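Local structure of epidermin leader peptide processing serine protease EpiP (Staphylococcus aureus subsp. aureus, 3QFH) at residues S18-Y22 with K57-M61; A63-A67 with Q247-K251; E96-Q102 with G189-G193; N228-S234 with K271-A277; G342-L348 with Y361-I367. The protein is a subtilisin-like serine endopeptidase that probably cleaves the leader peptide from the precursor of the lantibiotic epidermin. All blocks are in the same frame, centred on the assembly; numbering follows the deposited sequence.

Contact 4 is the buried one. It joins two neighbouring strands of the parallel subtilase sheet, about 7 Å from the centre of the chain, through backbone bonds and aliphatic packing. Contacts 1 and 2 lie far out, in and against the propeptide-like region. They share helix 60-66 and touch where M58 meets A63 and L66. Contact 1 pairs antiparallel strands with charged side chains outside, whereas contact 2 is side-chain packing with no hydrogen bond across it. Contacts 3 and 5 are partly buried, their centres about 18 Å apart. Both use side-chain groups to bind backbone: the Q102 amide in contact 3, the E365 carboxylate in contact 5.

Contact 1. Residues S18-Y22 with K57-M61; sequences SEELY and KMTKM
Residues E20-Y22 and K57-M58 run antiparallel, and L21 and M58 form a hydrogen-bonded pair. L21 N donates to M58 O at 2.9 Å, and M58 N returns a bond of 2.9 Å to L21 O. The second bond lies in the carbonyl plane of L21. The first reaches M58 O from above its carbonyl plane. K57 CA also sends a CA-H...O contact to L21 O. Y22 and K57 form the next, non-hydrogen-bonded pair.

E20, Y22 and K57 share one face of the sheet, while L21 and M58 point to the other. K57 is fully extended, its CG anti to the backbone N (chi1 -164°). This carries the chain between the two others. Its CD lies over one face of the Y22 ring, 4.0 Å from Y22 CZ. On its other flank the E20 chain crosses it at about a right angle, with E20 CG 3.8 Å from K57 CG. The charged ends do not meet, since E20 OE1 is 4.4 Å from K57 NZ. T59 is the N-cap of helix 60-66, and its OG1 bonds H62 N. T59 CG2 lies 3.6 Å from E19 O.

Two backbone bonds therefore fix the strand pairing. The E20 and K57 charges may attract each other weakly, but form no salt bridge. The lysine contributes mainly its methylenes to this surface contact.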
# COMPACT_ATOMS: atom_id res chain seq x y z
N SER A 18 30.39 -17.76 -14.70
CA SER A 18 30.81 -16.55 -13.95
C SER A 18 29.63 -15.59 -13.72
O SER A 18 29.79 -14.48 -13.18
CB SER A 18 31.94 -15.84 -14.71
OG SER A 18 32.46 -14.75 -13.98
N GLU A 19 28.44 -16.02 -14.15
CA GLU A 19 27.21 -15.25 -14.03
C GLU A 19 26.97 -14.82 -12.56
O GLU A 19 27.05 -15.64 -11.65
CB GLU A 19 26.03 -16.09 -14.52
CG GLU A 19 24.74 -15.31 -14.75
CD GLU A 19 24.80 -14.40 -15.95
OE1 GLU A 19 23.90 -13.54 -16.09
OE2 GLU A 19 25.76 -14.53 -16.77
N GLU A 20 26.67 -13.55 -12.35
CA GLU A 20 26.45 -13.03 -11.01
C GLU A 20 24.97 -12.65 -10.94
O GLU A 20 24.47 -11.91 -11.79
CB GLU A 20 27.37 -11.84 -10.79
CG GLU A 20 27.61 -11.47 -9.34
CD GLU A 20 28.47 -10.21 -9.18
OE1 GLU A 20 28.81 -9.58 -10.21
OE2 GLU A 20 28.78 -9.84 -8.02
N LEU A 21 24.26 -13.16 -9.94
CA LEU A 21 22.82 -12.91 -9.81
C LEU A 21 22.44 -12.34 -8.45
O LEU A 21 23.21 -12.40 -7.49
CB LEU A 21 22.04 -14.21 -10.01
CG LEU A 21 22.33 -15.01 -11.29
CD1 LEU A 21 21.57 -16.34 -11.22
CD2 LEU A 21 21.98 -14.22 -12.57
N TYR A 22 21.23 -11.81 -8.39
CA TYR A 22 20.68 -11.23 -7.17
C TYR A 22 20.00 -12.29 -6.32
O TYR A 22 19.05 -12.94 -6.76
CB TYR A 22 19.69 -10.11 -7.52
CG TYR A 22 20.35 -8.81 -7.98
CD1 TYR A 22 20.72 -8.62 -9.32
CD2 TYR A 22 20.61 -7.79 -7.07
CE1 TYR A 22 21.33 -7.41 -9.73
CE2 TYR A 22 21.22 -6.60 -7.47
CZ TYR A 22 21.58 -6.41 -8.78
OH TYR A 22 22.17 -5.22 -9.13
N LYS A 57 24.55 -9.98 -4.26
CA LYS A 57 24.81 -10.26 -5.64
C LYS A 57 25.98 -11.25 -5.61
O LYS A 57 27.05 -10.95 -5.08
CB LYS A 57 25.15 -8.97 -6.39
CG LYS A 57 25.07 -9.12 -7.88
CD LYS A 57 25.30 -7.81 -8.64
CE LYS A 57 25.17 -8.05 -10.14
NZ LYS A 57 25.50 -6.86 -10.97
N MET A 58 25.75 -12.45 -6.12
CA MET A 58 26.79 -13.49 -6.14
C MET A 58 26.57 -14.57 -7.19
O MET A 58 25.47 -14.69 -7.74
CB MET A 58 26.94 -14.12 -4.74
CG MET A 58 25.67 -14.65 -4.13
SD MET A 58 25.90 -15.18 -2.39
CE MET A 58 24.20 -15.47 -1.93
N THR A 59 27.62 -15.33 -7.49
CA THR A 59 27.52 -16.43 -8.46
C THR A 59 26.65 -17.52 -7.87
O THR A 59 26.44 -17.56 -6.65
CB THR A 59 28.91 -17.05 -8.81
OG1 THR A 59 29.49 -17.64 -7.64
CG2 THR A 59 29.85 -15.98 -9.38
N LYS A 60 26.16 -18.43 -8.71
CA LYS A 60 25.32 -19.51 -8.20
C LYS A 60 26.16 -20.43 -7.32
O LYS A 60 25.66 -21.02 -6.38
CB LYS A 60 24.64 -20.30 -9.32
CG LYS A 60 23.48 -21.18 -8.79
CD LYS A 60 22.91 -22.13 -9.84
CE LYS A 60 23.86 -23.30 -10.11
NZ LYS A 60 23.28 -24.27 -11.08
N MET A 61 27.45 -20.53 -7.62
CA MET A 61 28.39 -21.34 -6.85
C MET A 61 28.58 -20.80 -5.43
O MET A 61 28.62 -21.57 -4.47
CB MET A 61 29.74 -21.42 -7.55
CG MET A 61 29.70 -22.16 -8.88
SD MET A 61 29.47 -23.94 -8.70
CE MET A 61 31.06 -24.44 -8.04

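Contact 2. Residues A63-A67 with Q247-K251; sequences ANALA and QTFRK
Helix 60-66 of the propeptide-like region meets the short, weakly bonded strand 249-250 of the subtilase part here. F249 carries the contact. Its CG is anti to the backbone N (chi1 -161°), which sends the ring along the last turn of the helix. A63 and A67, one turn apart, both meet it near the ring plane. A63 CB is 3.6 Å from F249 CE2, and A67 CB is 4.1 Å from F249 CB. A63 O also lies in the plane of the ring, 3.9 Å from F249 CD2.

The N64 side chain lies over one face of F249. Its amide is offset toward the rim of the ring, and the two planes are 22° apart. The ring thus meets small methyls at its edge and a flat polar group on a face. T248 adds its CG2, which is 3.7 Å from A67 O. The polar end of T248 turns to K70, whose NZ bonds both T248 OG1 and A67 O. No hydrogen bond runs directly between the two segments, but this lysine links them.

L66 and A67 of the helix end rest on I76 of strand 73-78. A63 and L66 pack on M58 of strand 53-59. T248 and R250 pair through their backbones with I76, so strand 249-250 extends the propeptide-like sheet at its edge, alongside strand 73-78.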
# COMPACT_ATOMS: atom_id res chain seq x y z
N ALA A 63 26.42 -18.73 -3.96
CA ALA A 63 25.11 -18.79 -3.33
C ALA A 63 24.93 -20.16 -2.67
O ALA A 63 24.44 -20.26 -1.55
CB ALA A 63 24.02 -18.54 -4.35
N ASN A 64 25.35 -21.21 -3.37
CA ASN A 64 25.23 -22.57 -2.86
C ASN A 64 26.13 -22.84 -1.67
O ASN A 64 25.72 -23.50 -0.73
CB ASN A 64 25.43 -23.59 -3.99
CG ASN A 64 24.18 -23.75 -4.83
OD1 ASN A 64 24.15 -23.40 -6.01
ND2 ASN A 64 23.11 -24.23 -4.21
N ALA A 65 27.34 -22.30 -1.69
CA ALA A 65 28.24 -22.47 -0.57
C ALA A 65 27.70 -21.70 0.64
O ALA A 65 27.80 -22.18 1.77
CB ALA A 65 29.64 -21.96 -0.93
N LEU A 66 27.12 -20.52 0.40
CA LEU A 66 26.58 -19.69 1.48
C LEU A 66 25.43 -20.39 2.21
O LEU A 66 25.25 -20.22 3.40
CB LEU A 66 26.13 -18.33 0.94
CG LEU A 66 25.62 -17.32 1.97
CD1 LEU A 66 26.74 -16.97 2.95
CD2 LEU A 66 25.08 -16.08 1.30
N ALA A 67 24.65 -21.18 1.49
CA ALA A 67 23.54 -21.92 2.06
C ALA A 67 24.03 -23.00 3.05
O ALA A 67 23.24 -23.52 3.85
CB ALA A 67 22.72 -22.56 0.94
N GLN A 247 14.30 -26.74 2.64
CA GLN A 247 15.72 -26.56 2.35
C GLN A 247 16.12 -25.10 2.50
O GLN A 247 15.30 -24.20 2.32
CB GLN A 247 16.06 -27.05 0.94
CG GLN A 247 15.82 -28.53 0.75
CD GLN A 247 16.60 -29.37 1.75
OE1 GLN A 247 17.82 -29.25 1.88
NE2 GLN A 247 15.89 -30.22 2.48
N THR A 248 17.39 -24.87 2.84
CA THR A 248 17.92 -23.53 3.01
C THR A 248 17.90 -22.81 1.66
O THR A 248 17.42 -21.68 1.57
CB THR A 248 19.33 -23.55 3.57
OG1 THR A 248 19.35 -24.33 4.77
CG2 THR A 248 19.81 -22.13 3.87
N PHE A 249 18.40 -23.47 0.62
CA PHE A 249 18.43 -22.91 -0.72
C PHE A 249 17.10 -23.29 -1.36
O PHE A 249 16.81 -24.47 -1.55
CB PHE A 249 19.61 -23.46 -1.53
CG PHE A 249 19.96 -22.63 -2.73
CD1 PHE A 249 19.23 -22.73 -3.91
CD2 PHE A 249 21.04 -21.75 -2.69
CE1 PHE A 249 19.57 -21.96 -5.03
CE2 PHE A 249 21.38 -20.98 -3.79
CZ PHE A 249 20.65 -21.08 -4.96
N ARG A 250 16.30 -22.29 -1.70
CA ARG A 250 14.95 -22.54 -2.22
C ARG A 250 14.72 -22.10 -3.66
O ARG A 250 15.53 -21.37 -4.24
CB ARG A 250 13.98 -21.82 -1.33
CG ARG A 250 14.25 -22.06 0.15
CD ARG A 250 13.31 -21.28 0.97
NE ARG A 250 11.95 -21.68 0.65
CZ ARG A 250 11.34 -22.72 1.20
NH1 ARG A 250 10.09 -23.01 0.84
NH2 ARG A 250 11.96 -23.48 2.09
N LYS A 251 13.59 -22.53 -4.20
CA LYS A 251 13.20 -22.24 -5.57
C LYS A 251 12.00 -21.28 -5.60
O LYS A 251 11.62 -20.80 -6.65
CB LYS A 251 12.85 -23.56 -6.28
CG LYS A 251 13.86 -24.67 -6.02
CD LYS A 251 13.55 -26.02 -6.70
CE LYS A 251 12.19 -26.63 -6.29
NZ LYS A 251 11.03 -26.06 -7.05

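Contact 3. Residues E96-Q102 with G189-G193; sequences ESLFSRQ and GKLIG
Three hydrogen bonds join Q102 and L98 to K190 and I192. The Q102 side-chain amide makes two of them with one residue. I192 N donates to Q102 OE1 at 3.0 Å, almost straight at 174°. Q102 NE2 donates to I192 O, also at 3.0 Å, and that oxygen lies in the plane of the amide. Acceptor and donor of the same amide thus bind the I192 backbone, which fixes the rotation of the amide. The extended Q102 chain carries the group there. The third bond runs from L98 N to K190 O at 2.9 Å, reaching the oxygen from above its carbonyl plane. Beside it, S97 OG accepts from F99 N in an ST turn.

Packing surrounds these bonds. L191 CD1 packs on the Q102 amide carbon CD at 3.4 Å. In an apolar contact, F99 CD1 meets I192 CB at 4.0 Å, the two side chains crossing at about a right angle.

The K190 chain bends at its far end (chi3 78°, chi4 -69°). This folds NZ back against L98, 3.2 Å from L98 CG. E96 OE1 is 3.7 Å from K190 CE, but the opposite charges do not pair.

Residues 96-102, with a 3-10 turn at 99-101, lead into helix 103-108. The loop 189-193 comes after helix 177-186. L98, K190 and L191 touch Y376 of strand 376-379, while L191 also packs on L368 and T370 of strand 367-370.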
# COMPACT_ATOMS: atom_id res chain seq x y z
N GLU A 96 -13.45 27.91 -6.98
CA GLU A 96 -12.21 27.20 -7.26
C GLU A 96 -12.27 25.73 -6.84
O GLU A 96 -11.46 24.93 -7.28
CB GLU A 96 -11.01 27.86 -6.56
CG GLU A 96 -10.62 29.21 -7.15
CD GLU A 96 -10.16 29.10 -8.61
OE1 GLU A 96 -9.44 28.13 -8.94
OE2 GLU A 96 -10.49 30.00 -9.41
N SER A 97 -13.24 25.38 -6.00
CA SER A 97 -13.31 24.02 -5.47
C SER A 97 -13.75 22.98 -6.50
O SER A 97 -14.66 23.21 -7.27
CB SER A 97 -14.23 23.94 -4.24
OG SER A 97 -14.24 22.62 -3.70
N LEU A 98 -13.07 21.85 -6.49
CA LEU A 98 -13.43 20.72 -7.34
C LEU A 98 -14.16 19.68 -6.47
O LEU A 98 -14.54 18.61 -6.96
CB LEU A 98 -12.16 20.07 -7.91
CG LEU A 98 -11.23 20.91 -8.79
CD1 LEU A 98 -9.99 20.09 -9.19
CD2 LEU A 98 -11.95 21.45 -10.02
N PHE A 99 -14.35 20.00 -5.19
CA PHE A 99 -14.94 19.04 -4.27
C PHE A 99 -16.29 18.48 -4.74
O PHE A 99 -16.52 17.31 -4.59
CB PHE A 99 -15.00 19.56 -2.82
CG PHE A 99 -15.64 18.60 -1.87
CD1 PHE A 99 -14.96 17.45 -1.45
CD2 PHE A 99 -16.95 18.80 -1.43
CE1 PHE A 99 -15.55 16.55 -0.59
CE2 PHE A 99 -17.54 17.90 -0.56
CZ PHE A 99 -16.85 16.76 -0.15
N SER A 100 -17.13 19.29 -5.36
CA SER A 100 -18.43 18.80 -5.85
C SER A 100 -18.33 17.78 -7.01
O SER A 100 -19.33 17.11 -7.34
CB SER A 100 -19.36 19.95 -6.25
OG SER A 100 -18.87 20.66 -7.37
N ARG A 101 -17.17 17.68 -7.64
CA ARG A 101 -16.97 16.68 -8.69
C ARG A 101 -16.44 15.37 -8.11
O ARG A 101 -16.43 14.35 -8.79
CB ARG A 101 -16.00 17.20 -9.75
CG ARG A 101 -16.47 18.45 -10.47
CD ARG A 101 -15.40 18.91 -11.42
NE ARG A 101 -15.70 20.20 -11.99
CZ ARG A 101 -14.97 20.80 -12.93
NH1 ARG A 101 -13.89 20.20 -13.44
NH2 ARG A 101 -15.32 21.99 -13.38
N GLN A 102 -15.95 15.41 -6.86
CA GLN A 102 -15.40 14.21 -6.22
C GLN A 102 -16.54 13.37 -5.67
O GLN A 102 -16.79 13.35 -4.48
CB GLN A 102 -14.47 14.60 -5.07
CG GLN A 102 -13.30 15.47 -5.47
CD GLN A 102 -12.42 15.76 -4.30
OE1 GLN A 102 -12.37 16.89 -3.84
NE2 GLN A 102 -11.73 14.72 -3.79
N GLY A 189 -6.82 21.66 -1.11
CA GLY A 189 -6.76 22.83 -2.01
C GLY A 189 -8.03 22.82 -2.87
O GLY A 189 -9.12 22.92 -2.33
N LYS A 190 -7.88 22.67 -4.19
CA LYS A 190 -9.04 22.58 -5.07
C LYS A 190 -9.69 21.23 -4.82
O LYS A 190 -10.91 21.14 -4.70
CB LYS A 190 -8.65 22.79 -6.53
CG LYS A 190 -8.09 24.20 -6.79
CD LYS A 190 -7.45 24.39 -8.16
CE LYS A 190 -8.48 24.57 -9.26
NZ LYS A 190 -9.26 23.35 -9.53
N LEU A 191 -8.86 20.20 -4.71
CA LEU A 191 -9.30 18.86 -4.37
C LEU A 191 -9.15 18.67 -2.84
O LEU A 191 -8.22 19.22 -2.23
CB LEU A 191 -8.43 17.83 -5.08
CG LEU A 191 -9.01 16.45 -5.21
CD1 LEU A 191 -9.92 16.46 -6.46
CD2 LEU A 191 -7.92 15.39 -5.36
N ILE A 192 -10.04 17.89 -2.23
CA ILE A 192 -9.97 17.59 -0.79
C ILE A 192 -9.84 16.08 -0.54
O ILE A 192 -10.62 15.30 -1.04
CB ILE A 192 -11.23 18.05 -0.05
CG1 ILE A 192 -11.61 19.50 -0.43
CG2 ILE A 192 -11.03 17.88 1.44
CD1 ILE A 192 -10.58 20.50 -0.12
N GLY A 193 -8.84 15.68 0.23
CA GLY A 193 -8.67 14.27 0.60
C GLY A 193 -9.49 13.91 1.82
O GLY A 193 -10.26 14.74 2.34

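Contact 4. Residues N228-S234 with K271-A277; sequences NQVINIS and KSIVVAA
Backbone hydrogen bonds join residues Q229-I233 to I273-A277 in parallel register. I273 N donates to Q229 O at 2.7 Å, and I231 N to I273 O at 2.8 Å. The pattern continues with V275 N to I231 O, I233 N to V275 O and A277 N to I233 O. Each central carbonyl is approached nearly end-on. CA-H...O contacts accompany these bonds, as from V274 CA to I231 O.

Side-chain bonds close the start of the pair. S272 OG donates to N228 O at 2.6 Å. Q229 runs beside K271, pointing the same way. Its NE2 meets K271 O in the carbonyl plane at 2.9 Å and also bonds E403 O. K271, just after helix 254-269, closes it with a Schellman motif.

Side chains divide between the two faces. I231, I233, V274 and A276 share one. There the I233 chain reaches obliquely across to its neighbour. Its CG1 stands anti to the carbonyl carbon (chi1 -48°), and CD1 ends 3.5 Å from V274 CG1. I231 CD1 lies 3.8 Å from S272 CB. V230, I273 and V275, with the polar N232 among them, are on the other face, and V230 CG1 meets V275 CG2 at 4.2 Å.

Helix 213-225 covers the I231 and I233 face. Helices 382-400 and 406-416 cover the other. The two are central strands of the parallel sheet, which lies between helix layers as in the subtilisin-like alpha/beta fold. S234, just past the strand end, touches D130, part of a probable Ser-His-Asp triad with H177 and S383.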
# COMPACT_ATOMS: atom_id res chain seq x y z
N ASN A 228 4.93 6.89 12.09
CA ASN A 228 3.71 6.97 11.29
C ASN A 228 2.80 5.87 11.75
O ASN A 228 3.07 4.70 11.51
CB ASN A 228 4.02 6.74 9.81
CG ASN A 228 4.90 7.79 9.24
OD1 ASN A 228 4.48 8.91 9.00
ND2 ASN A 228 6.15 7.42 8.98
N GLN A 229 1.70 6.21 12.39
CA GLN A 229 0.81 5.18 12.90
C GLN A 229 -0.09 4.54 11.86
O GLN A 229 -0.69 3.51 12.15
CB GLN A 229 -0.01 5.69 14.10
CG GLN A 229 0.79 5.73 15.39
CD GLN A 229 -0.10 5.80 16.60
OE1 GLN A 229 -0.79 6.79 16.82
NE2 GLN A 229 -0.11 4.73 17.39
N VAL A 230 -0.22 5.14 10.69
CA VAL A 230 -0.98 4.53 9.59
C VAL A 230 -0.03 4.41 8.39
O VAL A 230 0.58 5.38 7.99
CB VAL A 230 -2.24 5.34 9.21
CG1 VAL A 230 -2.99 4.67 8.02
CG2 VAL A 230 -3.16 5.50 10.42
N ILE A 231 0.07 3.22 7.82
CA ILE A 231 0.96 2.94 6.71
C ILE A 231 0.13 2.40 5.56
O ILE A 231 -0.48 1.33 5.69
CB ILE A 231 2.04 1.89 7.11
CG1 ILE A 231 2.85 2.37 8.32
CG2 ILE A 231 2.96 1.62 5.91
CD1 ILE A 231 3.88 1.33 8.88
N ASN A 232 0.12 3.14 4.45
CA ASN A 232 -0.69 2.80 3.27
C ASN A 232 0.15 2.11 2.21
O ASN A 232 1.14 2.67 1.73
CB ASN A 232 -1.31 4.09 2.70
CG ASN A 232 -2.28 3.84 1.58
OD1 ASN A 232 -3.49 3.74 1.82
ND2 ASN A 232 -1.78 3.70 0.36
N ILE A 233 -0.23 0.89 1.85
CA ILE A 233 0.48 0.12 0.81
C ILE A 233 -0.50 -0.17 -0.32
O ILE A 233 -1.42 -0.99 -0.19
CB ILE A 233 1.07 -1.19 1.36
CG1 ILE A 233 1.82 -0.94 2.66
CG2 ILE A 233 2.01 -1.81 0.35
CD1 ILE A 233 2.36 -2.21 3.29
N SER A 234 -0.33 0.54 -1.42
CA SER A 234 -1.19 0.36 -2.57
C SER A 234 -0.61 -0.72 -3.52
O SER A 234 -1.32 -1.23 -4.38
CB SER A 234 -1.46 1.72 -3.25
OG SER A 234 -2.35 2.55 -2.45
N LYS A 271 3.16 -0.10 17.03
CA LYS A 271 1.87 0.57 17.15
C LYS A 271 1.47 1.29 15.87
O LYS A 271 0.89 2.38 15.94
CB LYS A 271 1.83 1.57 18.32
CG LYS A 271 2.30 1.02 19.67
CD LYS A 271 1.42 -0.09 20.16
CE LYS A 271 1.86 -0.55 21.57
NZ LYS A 271 0.98 -1.62 22.08
N SER A 272 1.81 0.72 14.71
CA SER A 272 1.38 1.27 13.43
C SER A 272 0.43 0.26 12.82
O SER A 272 0.57 -0.95 13.04
CB SER A 272 2.53 1.50 12.46
OG SER A 272 3.41 2.50 12.93
N ILE A 273 -0.55 0.77 12.09
CA ILE A 273 -1.53 -0.05 11.38
C ILE A 273 -1.10 -0.05 9.92
O ILE A 273 -0.77 1.01 9.37
CB ILE A 273 -2.96 0.61 11.43
CG1 ILE A 273 -3.36 0.96 12.87
CG2 ILE A 273 -3.99 -0.29 10.77
CD1 ILE A 273 -4.65 1.78 12.95
N VAL A 274 -1.15 -1.22 9.29
CA VAL A 274 -0.84 -1.38 7.88
C VAL A 274 -2.14 -1.61 7.10
O VAL A 274 -2.91 -2.54 7.39
CB VAL A 274 0.13 -2.56 7.65
CG1 VAL A 274 0.33 -2.83 6.13
CG2 VAL A 274 1.48 -2.31 8.33
N VAL A 275 -2.38 -0.75 6.12
CA VAL A 275 -3.56 -0.82 5.25
C VAL A 275 -3.08 -1.17 3.84
O VAL A 275 -2.26 -0.46 3.25
CB VAL A 275 -4.29 0.53 5.21
CG1 VAL A 275 -5.60 0.42 4.38
CG2 VAL A 275 -4.56 1.01 6.65
N ALA A 276 -3.63 -2.23 3.28
CA ALA A 276 -3.19 -2.73 2.02
C ALA A 276 -4.33 -2.82 1.02
O ALA A 276 -5.46 -3.15 1.36
CB ALA A 276 -2.58 -4.12 2.23
N ALA A 277 -4.00 -2.55 -0.23
CA ALA A 277 -4.97 -2.63 -1.31
C ALA A 277 -5.18 -4.07 -1.73
O ALA A 277 -4.23 -4.83 -1.85
CB ALA A 277 -4.49 -1.84 -2.52

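Contact 5. Residues G342-L348 with Y361-I367; sequences GGSFAYL and YMHKENI
The E365 carboxylate is at the heart of the tightly packed part, set against the first turn of helix 346-358. OE2 accepts from Y347 N at 2.8 Å, and OE1 from L348 N at 3.2 Å. Both bonds come on the syn sides of the carboxylate, about 20° out of its plane. The helix start would probably favour the charged acid. E365 places CG between its backbone N and carbonyl carbon (chi1 69°), and the extended chain then carries the acid to the helix. OE1 also bonds W356 NE1. E365 O accepts from S344 N at 2.8 Å. S344 OG accepts from A346 N in an ST turn and bonds E327. G343 CA packs 3.1 Å from E365 O. I367 CG1 lies 3.6 Å from G342 O. The rings of Y361 and Y347 pack closely too, in a tilted edge-to-face pair. Y361 CD1 sits over the Y347 ring centre, with the planes at 53° and the centroids 4.7 Å apart.

The solvent side is looser. K364 stretches past the rings, its CB 4.2 Å from Y347 CE2. A water bridges Y347 OH and K364 NZ, accepting from the lysine at 2.7 Å.

The start of helix 346-358 thus packs on the short helix 361-365, which follows its other end in the chain. Y361 also meets F351 of the first helix. M362 and N366 touch Y378 of strand 376-379, and I367, which opens strand 367-370, packs on W103 of helix 103-108.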
# COMPACT_ATOMS: atom_id res chain seq x y z
N GLY A 342 -13.32 3.15 -5.42
CA GLY A 342 -12.14 3.11 -6.23
C GLY A 342 -12.44 3.22 -7.72
O GLY A 342 -11.54 3.29 -8.52
N GLY A 343 -13.73 3.20 -8.08
CA GLY A 343 -14.14 3.39 -9.44
C GLY A 343 -14.56 2.16 -10.21
O GLY A 343 -14.72 1.10 -9.66
N SER A 344 -14.75 2.35 -11.50
CA SER A 344 -15.17 1.28 -12.38
C SER A 344 -14.93 1.67 -13.83
O SER A 344 -14.76 2.86 -14.14
CB SER A 344 -16.68 1.02 -12.19
OG SER A 344 -17.17 0.08 -13.14
N PHE A 345 -14.90 0.67 -14.71
CA PHE A 345 -14.76 0.88 -16.14
C PHE A 345 -15.94 0.26 -16.87
O PHE A 345 -15.87 0.04 -18.08
CB PHE A 345 -13.43 0.33 -16.69
CG PHE A 345 -12.22 1.09 -16.21
CD1 PHE A 345 -11.97 2.36 -16.67
CD2 PHE A 345 -11.35 0.53 -15.31
CE1 PHE A 345 -10.87 3.09 -16.21
CE2 PHE A 345 -10.24 1.24 -14.86
CZ PHE A 345 -10.00 2.52 -15.32
N ALA A 346 -17.03 0.00 -16.14
CA ALA A 346 -18.23 -0.61 -16.73
C ALA A 346 -18.75 0.22 -17.90
O ALA A 346 -19.08 -0.31 -18.94
CB ALA A 346 -19.32 -0.80 -15.69
N TYR A 347 -18.83 1.53 -17.72
CA TYR A 347 -19.30 2.40 -18.78
C TYR A 347 -18.41 2.36 -20.01
O TYR A 347 -18.92 2.34 -21.13
CB TYR A 347 -19.39 3.84 -18.32
CG TYR A 347 -20.56 4.16 -17.46
CD1 TYR A 347 -21.86 3.73 -17.80
CD2 TYR A 347 -20.41 5.00 -16.37
CE1 TYR A 347 -22.94 4.08 -17.02
CE2 TYR A 347 -21.47 5.36 -15.61
CZ TYR A 347 -22.73 4.91 -15.92
OH TYR A 347 -23.75 5.29 -15.12
N LEU A 348 -17.11 2.38 -19.80
CA LEU A 348 -16.13 2.34 -20.88
C LEU A 348 -16.31 1.07 -21.67
O LEU A 348 -16.39 1.11 -22.90
CB LEU A 348 -14.70 2.43 -20.32
CG LEU A 348 -13.55 2.21 -21.31
CD1 LEU A 348 -13.62 3.22 -22.43
CD2 LEU A 348 -12.21 2.29 -20.59
N TYR A 361 -19.40 9.90 -19.04
CA TYR A 361 -19.33 8.67 -18.25
C TYR A 361 -18.04 8.52 -17.41
O TYR A 361 -18.10 8.13 -16.24
CB TYR A 361 -19.57 7.46 -19.13
CG TYR A 361 -20.93 7.44 -19.80
CD1 TYR A 361 -22.07 7.01 -19.11
CD2 TYR A 361 -21.08 7.82 -21.12
CE1 TYR A 361 -23.33 6.99 -19.74
CE2 TYR A 361 -22.33 7.80 -21.75
CZ TYR A 361 -23.44 7.38 -21.06
OH TYR A 361 -24.66 7.37 -21.70
N MET A 362 -16.90 8.84 -18.00
CA MET A 362 -15.64 8.76 -17.29
C MET A 362 -15.72 9.44 -15.93
O MET A 362 -15.27 8.89 -14.93
CB MET A 362 -14.52 9.41 -18.12
CG MET A 362 -13.18 9.47 -17.40
SD MET A 362 -11.88 10.36 -18.30
CE MET A 362 -12.50 12.05 -18.31
N HIS A 363 -16.32 10.63 -15.92
CA HIS A 363 -16.45 11.47 -14.72
C HIS A 363 -17.32 10.86 -13.62
O HIS A 363 -17.13 11.13 -12.44
CB HIS A 363 -17.00 12.85 -15.11
CG HIS A 363 -16.23 13.52 -16.20
ND1 HIS A 363 -16.44 13.25 -17.54
CD2 HIS A 363 -15.23 14.43 -16.16
CE1 HIS A 363 -15.61 13.97 -18.27
NE2 HIS A 363 -14.87 14.70 -17.46
N LYS A 364 -18.29 10.07 -14.04
CA LYS A 364 -19.21 9.41 -13.13
C LYS A 364 -18.62 8.16 -12.45
O LYS A 364 -18.93 7.91 -11.29
CB LYS A 364 -20.48 9.02 -13.87
CG LYS A 364 -21.31 10.21 -14.33
CD LYS A 364 -22.55 9.76 -15.09
CE LYS A 364 -23.40 10.95 -15.55
NZ LYS A 364 -24.56 10.51 -16.40
N GLU A 365 -17.76 7.42 -13.17
CA GLU A 365 -17.24 6.15 -12.65
C GLU A 365 -15.74 6.13 -12.29
O GLU A 365 -15.26 5.12 -11.79
CB GLU A 365 -17.55 5.00 -13.63
CG GLU A 365 -16.79 5.03 -14.97
CD GLU A 365 -17.11 3.80 -15.86
OE1 GLU A 365 -16.49 3.68 -16.94
OE2 GLU A 365 -17.97 2.96 -15.49
N ASN A 366 -15.00 7.20 -12.58
CA ASN A 366 -13.59 7.26 -12.19
C ASN A 366 -13.39 8.28 -11.08
O ASN A 366 -14.25 9.13 -10.83
CB ASN A 366 -12.65 7.53 -13.37
CG ASN A 366 -12.47 6.31 -14.30
OD1 ASN A 366 -13.06 5.24 -14.10
ND2 ASN A 366 -11.63 6.47 -15.30
N ILE A 367 -12.24 8.18 -10.43
CA ILE A 367 -11.87 8.99 -9.30
C ILE A 367 -10.98 10.18 -9.71
O ILE A 367 -9.91 10.00 -10.29
CB ILE A 367 -11.03 8.16 -8.31
CG1 ILE A 367 -11.74 6.83 -7.93
CG2 ILE A 367 -10.65 9.00 -7.09
CD1 ILE A 367 -13.01 6.96 -7.18
O HOH W 1 -25.02 7.92 -15.75